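Local coordinates for protein short afifavidin (Afifella pfennigii, PDB 6HDT) that binds biotin and 2-iminobiotin in strong non-covalent complexes as a dimeric bacterial avidin, although its exact biological role remains obscure, at residues Asp4-Pro7 / Arg8-Ala11; Ala75-Ala79 / Thr80-Asn84. All coordinates share one frame; numbering follows the deposited sequence.

Both contacts are local, each within one continuous stretch of chain, and they lie on opposite sides of the chain's centre, with their nearest atoms about 20 Å apart. Contact 1 caps the short N-terminal helix 7-14 outside the barrel; only its inward residues, Ser10 and Ala11, are buried, against strands 30-35 and 58-66. Contact 2 is the surface turn of the hairpin between strands 69-77 and 82-96, with Trp76 reaching inward to biotin. They share no element. In both a side-chain oxygen accepts backbone N-H: Ser6 OG takes one at the helix start, Asn78 OD1 two at the turn, but contact 2 adds an aromatic face, a disulfide and a bound ligand.

Contact 1 (Asp4-Pro7 / Arg8-Ala11); sequences DMSP and RQSA
The flat amide of Gln9 folds back beside Ser6, whose OG stands off its plane, 3.6 Å from Gln9 CD. Gln9 OE1 takes the N-H of Ser6 at 3.0 Å in a nearly straight bond (167°), with the donor tilted only slightly out of the carbonyl plane. In return, Ser6 OG accepts the N-H of Gln9 at 2.9 Å, the capping bond at the first turn of helix 7-14. Ser6 can do this because its OG lies between its own backbone N and carbonyl carbon (chi1 86°), turned toward the helix start. Replacing Ser6 by an alanine would probably leave the N-H of Gln9 without its side-chain acceptor and open a gap beside the Gln9 amide, though the bond from the backbone N-H to OE1 could remain. Behind the cap the helical bonds begin: Ser10 N to Ser6 O at 2.8 Å, and Ala11 N to Pro7 O at 3.0 Å. Met5 supplies the apolar side, its CG resting 3.6 Å from Gln9 CB, while the side chain also packs on Trp66 of strand 58-66. Farther out, Asp4 OD2 accepts from Gly38 N, and Arg8 extends away from the cap, its NH2 bonded to Pro17 O. With Ser6 at the N-cap and Gln9 three residues on, each side chain bonded to the other's backbone N-H, the arrangement is a classic capping box.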
ATOM      1  N   ASP A   4      -4.862 -17.726  12.005  1.00 29.92           N
ATOM      2  CA  ASP A   4      -5.109 -16.365  11.544  1.00 28.30           C
ATOM      3  C   ASP A   4      -5.267 -15.434  12.748  1.00 32.10           C
ATOM      4  O   ASP A   4      -6.033 -15.724  13.677  1.00 31.21           O
ATOM      5  CB  ASP A   4      -6.359 -16.219  10.665  1.00 27.83           C
ATOM      6  CG  ASP A   4      -6.350 -14.912   9.874  1.00 38.40           C
ATOM      7  OD1 ASP A   4      -5.236 -14.436   9.541  1.00 49.65           O
ATOM      8  OD2 ASP A   4      -7.428 -14.347   9.571  1.00 30.61           O
ATOM      9  N   MET A   5      -4.544 -14.315  12.715  1.00 31.69           N
ATOM     10  CA  MET A   5      -4.660 -13.283  13.745  1.00 30.65           C
ATOM     11  C   MET A   5      -6.074 -12.719  13.749  1.00 33.24           C
ATOM     12  O   MET A   5      -6.579 -12.325  12.699  1.00 34.00           O
ATOM     13  CB  MET A   5      -3.660 -12.161  13.492  1.00 38.68           C
ATOM     14  CG  MET A   5      -3.229 -11.461  14.750  1.00 46.21           C
ATOM     15  SD  MET A   5      -1.863 -12.306  15.559  1.00 45.89           S
ATOM     16  CE  MET A   5      -0.559 -11.142  15.165  1.00 56.75           C
ATOM     17  N   SER A   6      -6.719 -12.688  14.918  1.00 30.80           N
ATOM     18  CA  SER A   6      -8.014 -12.032  15.044  1.00 25.31           C
ATOM     19  C   SER A   6      -7.898 -10.513  14.803  1.00 20.19           C
ATOM     20  O   SER A   6      -6.847  -9.917  14.990  1.00 21.22           O
ATOM     21  CB  SER A   6      -8.626 -12.276  16.416  1.00 25.93           C
ATOM     22  OG  SER A   6      -8.185 -11.323  17.379  1.00 28.76           O
ATOM     23  N   PRO A   7      -8.997  -9.876  14.364  1.00 24.98           N
ATOM     24  CA  PRO A   7      -8.953  -8.423  14.219  1.00 23.74           C
ATOM     25  C   PRO A   7      -8.446  -7.725  15.490  1.00 21.33           C
ATOM     26  O   PRO A   7      -7.574  -6.844  15.401  1.00 21.80           O
ATOM     27  CB  PRO A   7     -10.405  -8.075  13.899  1.00 24.35           C
ATOM     28  CG  PRO A   7     -10.921  -9.294  13.182  1.00 26.51           C
ATOM     29  CD  PRO A   7     -10.266 -10.454  13.874  1.00 26.95           C
ATOM     30  N   ARG A   8      -8.922  -8.150  16.665  1.00 20.09           N
ATOM     31  CA  ARG A   8      -8.489  -7.526  17.923  1.00 23.29           C
ATOM     32  C   ARG A   8      -6.993  -7.795  18.228  1.00 20.65           C
ATOM     33  O   ARG A   8      -6.272  -6.906  18.646  1.00 22.72           O
ATOM     34  CB  ARG A   8      -9.401  -7.947  19.082  1.00 25.53           C
ATOM     35  CG  ARG A   8      -8.686  -8.063  20.430  1.00 35.61           C
ATOM     36  CD  ARG A   8      -9.606  -7.796  21.609  1.00 42.92           C
ATOM     37  NE  ARG A   8      -9.896  -6.374  21.637  1.00 52.39           N
ATOM     38  CZ  ARG A   8     -11.067  -5.830  21.323  1.00 54.62           C
ATOM     39  NH1 ARG A   8     -12.121  -6.593  21.014  1.00 47.23           N
ATOM     40  NH2 ARG A   8     -11.185  -4.502  21.337  1.00 49.88           N
ATOM     41  N   GLN A   9      -6.533  -9.014  17.980  1.00 19.13           N
ATOM     42  CA  GLN A   9      -5.119  -9.348  18.146  1.00 22.83           C
ATOM     43  C   GLN A   9      -4.246  -8.524  17.194  1.00 20.58           C
ATOM     44  O   GLN A   9      -3.180  -8.074  17.559  1.00 20.33           O
ATOM     45  CB  GLN A   9      -4.893 -10.840  17.917  1.00 24.13           C
ATOM     46  CG  GLN A   9      -5.378 -11.725  19.058  1.00 28.22           C
ATOM     47  CD  GLN A   9      -5.366 -13.201  18.668  1.00 30.17           C
ATOM     48  OE1 GLN A   9      -5.514 -13.559  17.488  1.00 26.43           O
ATOM     49  NE2 GLN A   9      -5.205 -14.065  19.656  1.00 32.76           N
ATOM     50  N   SER A  10      -4.711  -8.324  15.955  1.00 20.15           N
ATOM     51  CA  SER A  10      -3.957  -7.506  15.022  1.00 21.94           C
ATOM     52  C   SER A  10      -3.846  -6.005  15.461  1.00 20.43           C
ATOM     53  O   SER A  10      -2.784  -5.349  15.309  1.00 24.30           O
ATOM     54  CB  SER A  10      -4.569  -7.664  13.613  1.00 22.40           C
ATOM     55  OG  SER A  10      -3.864  -6.885  12.717  1.00 25.65           O
ATOM     56  N   ALA A  11      -4.938  -5.467  16.010  1.00 21.49           N
ATOM     57  CA  ALA A  11      -4.964  -4.114  16.503  1.00 22.65           C
ATOM     58  C   ALA A  11      -4.061  -3.971  17.702  1.00 21.19           C
ATOM     59  O   ALA A  11      -3.356  -2.984  17.816  1.00 23.05           O
ATOM     60  CB  ALA A  11      -6.373  -3.710  16.890  1.00 28.54           C
TER

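Contact 2 (Ala75-Ala79 / Thr80-Asn84); sequences AWDNA and TANCN. With BTN (biotin), chain E.
Trp76 and Cys83 meet through their CB atoms, 3.9 Å apart, at the tightly packed end of this hairpin, where biotin is bound. The valeryl chain of biotin runs across one face of the indole: its C9 lies 3.6 Å above the ring centre, and its C10 comes within 3.4 Å of Trp76 CG. Cys83 CB sits 3.5 Å from the carboxylate atom O11 of biotin. Cys83 SG forms the disulfide with Cys54, Trp76 NE1 is hydrogen-bonded to Thr87 OG1, which probably helps fix the rotation of the ring, and Tyr59 meets the indole edge-to-face. Trp76 is also the centre of an inverse gamma turn, Asp77 N to Ala75 O, and its carbonyl O is held by Cys83 N in a nearly straight 2.9 Å bond.

Toward the tip the contact becomes polar and more open, with Ala79 and Thr80 exposed. Here one side-chain oxygen does most of the work: Asn78 OD1 takes Ala81 N at 3.0 Å almost in line with its C=O, and Thr80 N, also at 3.0 Å, from above the carbonyl plane. A chi1 of 68° folds the Asn78 side chain back over the turn, within reach of both N-H groups; Asn78 ND2 is then bonded to Pro58 O and Thr57 OG1. The backbone bond across the turn, Asn78 N to Ala81 O, is longer, at 3.3 Å. On the flank between tip and pocket, Asp77 and Asn82 pack on Trp66 of the second subunit. The polar tip is thus an Asx turn closing a beta hairpin of the avidin barrel, and the packed end is part of its biotin pocket.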
ATOM      1  N   ALA A  75      -6.770   5.348  -3.440  1.00 15.35           N
ATOM      2  CA  ALA A  75      -6.964   5.806  -4.811  1.00 18.32           C
ATOM      3  C   ALA A  75      -7.889   7.040  -4.794  1.00 21.10           C
ATOM      4  O   ALA A  75      -8.994   6.979  -4.225  1.00 22.01           O
ATOM      5  CB  ALA A  75      -7.584   4.685  -5.606  1.00 18.51           C
ATOM      6  N   TRP A  76      -7.462   8.155  -5.399  1.00 16.24           N
ATOM      7  CA  TRP A  76      -8.174   9.427  -5.218  1.00 20.20           C
ATOM      8  C   TRP A  76      -9.349   9.559  -6.186  1.00 21.16           C
ATOM      9  O   TRP A  76      -9.352  10.424  -7.053  1.00 22.64           O
ATOM     10  CB  TRP A  76      -7.198  10.607  -5.280  1.00 19.61           C
ATOM     11  CG  TRP A  76      -6.181  10.494  -4.175  1.00 18.03           C
ATOM     12  CD1 TRP A  76      -4.905  10.073  -4.281  1.00 15.68           C
ATOM     13  CD2 TRP A  76      -6.409  10.757  -2.783  1.00 17.12           C
ATOM     14  NE1 TRP A  76      -4.286  10.041  -3.005  1.00 16.70           N
ATOM     15  CE2 TRP A  76      -5.194  10.493  -2.092  1.00 15.96           C
ATOM     16  CE3 TRP A  76      -7.499  11.262  -2.062  1.00 17.10           C
ATOM     17  CZ2 TRP A  76      -5.076  10.657  -0.719  1.00 19.52           C
ATOM     18  CZ3 TRP A  76      -7.373  11.401  -0.693  1.00 18.69           C
ATOM     19  CH2 TRP A  76      -6.164  11.135  -0.054  1.00 20.72           C
ATOM     20  N   ASP A  77     -10.350   8.689  -6.002  1.00 18.96           N
ATOM     21  CA  ASP A  77     -11.626   8.804  -6.672  1.00 20.86           C
ATOM     22  C   ASP A  77     -12.742   8.411  -5.702  1.00 18.87           C
ATOM     23  O   ASP A  77     -12.631   7.436  -4.961  1.00 21.77           O
ATOM     24  CB  ASP A  77     -11.661   7.933  -7.912  1.00 24.06           C
ATOM     25  CG  ASP A  77     -12.982   8.040  -8.647  1.00 23.68           C
ATOM     26  OD1 ASP A  77     -13.256   9.118  -9.239  1.00 30.71           O
ATOM     27  OD2 ASP A  77     -13.751   7.054  -8.619  1.00 28.20           O
ATOM     28  N   ASN A  78     -13.751   9.257  -5.624  1.00 18.26           N
ATOM     29  CA  ASN A  78     -14.985   8.967  -4.914  1.00 20.68           C
ATOM     30  C   ASN A  78     -16.143   9.648  -5.655  1.00 19.69           C
ATOM     31  O   ASN A  78     -15.938  10.157  -6.758  1.00 21.26           O
ATOM     32  CB  ASN A  78     -14.879   9.310  -3.396  1.00 19.52           C
ATOM     33  CG  ASN A  78     -14.767  10.789  -3.097  1.00 19.22           C
ATOM     34  OD1 ASN A  78     -14.941  11.656  -3.974  1.00 22.91           O
ATOM     35  ND2 ASN A  78     -14.498  11.099  -1.811  1.00 19.48           N
ATOM     36  N   ALA A  79     -17.345   9.647  -5.077  1.00 21.33           N
ATOM     37  CA  ALA A  79     -18.512  10.248  -5.754  1.00 24.04           C
ATOM     38  C   ALA A  79     -18.422  11.788  -5.960  1.00 22.50           C
ATOM     39  O   ALA A  79     -19.105  12.365  -6.825  1.00 26.01           O
ATOM     40  CB  ALA A  79     -19.777   9.886  -4.997  1.00 26.37           C
ATOM     41  N   THR A  80     -17.551  12.425  -5.190  1.00 23.11           N
ATOM     42  CA  THR A  80     -17.417  13.868  -5.091  1.00 20.93           C
ATOM     43  C   THR A  80     -16.344  14.423  -6.034  1.00 23.30           C
ATOM     44  O   THR A  80     -16.606  15.371  -6.781  1.00 26.15           O
ATOM     45  CB  THR A  80     -17.064  14.242  -3.631  1.00 25.09           C
ATOM     46  OG1 THR A  80     -18.185  13.905  -2.809  1.00 27.13           O
ATOM     47  CG2 THR A  80     -16.787  15.710  -3.486  1.00 29.75           C
ATOM     48  N   ALA A  81     -15.155  13.832  -5.994  1.00 23.56           N
ATOM     49  CA  ALA A  81     -14.009  14.310  -6.771  1.00 23.97           C
ATOM     50  C   ALA A  81     -12.975  13.245  -7.094  1.00 26.29           C
ATOM     51  O   ALA A  81     -12.753  12.302  -6.352  1.00 33.16           O
ATOM     52  CB  ALA A  81     -13.324  15.463  -6.055  1.00 29.48           C
ATOM     53  N   ASN A  82     -12.283  13.502  -8.186  1.00 26.09           N
ATOM     54  CA  ASN A  82     -11.245  12.642  -8.705  1.00 27.66           C
ATOM     55  C   ASN A  82     -10.005  13.485  -8.931  1.00 24.82           C
ATOM     56  O   ASN A  82     -10.063  14.585  -9.521  1.00 27.79           O
ATOM     57  CB  ASN A  82     -11.693  12.011 -10.024  1.00 31.82           C
ATOM     58  CG  ASN A  82     -10.687  10.998 -10.579  1.00 28.27           C
ATOM     59  OD1 ASN A  82     -10.860   9.790 -10.454  1.00 32.19           O
ATOM     60  ND2 ASN A  82      -9.660  11.492 -11.225  1.00 34.11           N
ATOM     61  N   CYS A  83      -8.876  12.948  -8.493  1.00 22.17           N
ATOM     62  CA  CYS A  83      -7.578  13.581  -8.719  1.00 23.35           C
ATOM     63  C   CYS A  83      -6.611  12.755  -9.608  1.00 19.87           C
ATOM     64  O   CYS A  83      -5.465  13.151  -9.808  1.00 23.50           O
ATOM     65  CB  CYS A  83      -6.956  13.923  -7.359  1.00 22.73           C
ATOM     66  SG  CYS A  83      -7.885  15.227  -6.537  1.00 27.86           S
ATOM     67  N   ASN A  84      -7.059  11.598 -10.103  1.00 20.89           N
ATOM     68  CA  ASN A  84      -6.280  10.781 -11.049  1.00 21.73           C
ATOM     69  C   ASN A  84      -4.894  10.440 -10.506  1.00 20.38           C
ATOM     70  O   ASN A  84      -3.861  10.756 -11.084  1.00 20.15           O
ATOM     71  CB  ASN A  84      -6.192  11.482 -12.404  1.00 23.32           C
ATOM     72  CG  ASN A  84      -5.638  10.583 -13.475  1.00 23.03           C
ATOM     73  OD1 ASN A  84      -5.796   9.375 -13.410  1.00 25.15           O
ATOM     74  ND2 ASN A  84      -4.987  11.174 -14.479  1.00 26.51           N
TER
HETATM   75  C11 BTN E 201      -4.050  14.509  -5.198  1.00 23.01           C
HETATM   76  O11 BTN E 201      -3.605  13.957  -6.222  1.00 25.42           O
HETATM   77  O12 BTN E 201      -3.804  15.709  -4.930  1.00 20.06           O
HETATM   78  C10 BTN E 201      -4.898  13.663  -4.264  1.00 21.42           C
HETATM   79  C9  BTN E 201      -4.735  14.051  -2.795  1.00 21.76           C
HETATM   80  C8  BTN E 201      -3.360  13.668  -2.240  1.00 20.34           C
HETATM   81  C7  BTN E 201      -3.124  14.128  -0.804  1.00 21.27           C
HETATM   82  C2  BTN E 201      -1.739  13.685  -0.346  1.00 18.21           C
HETATM   83  S1  BTN E 201      -1.582  11.949   0.034  1.00 17.34           S
HETATM   84  C6  BTN E 201      -0.042  12.213   0.865  1.00 16.12           C
HETATM   85  C5  BTN E 201      -0.204  13.533   1.598  1.00 16.64           C
HETATM   86  N1  BTN E 201      -0.736  13.368   2.921  1.00 17.97           N
HETATM   87  C3  BTN E 201      -1.944  13.889   3.128  1.00 15.79           C
HETATM   88  O3  BTN E 201      -2.542  13.867   4.219  1.00 17.87           O
HETATM   89  N2  BTN E 201      -2.366  14.437   1.959  1.00 16.19           N
HETATM   90  C4  BTN E 201      -1.318  14.369   0.953  1.00 15.39           C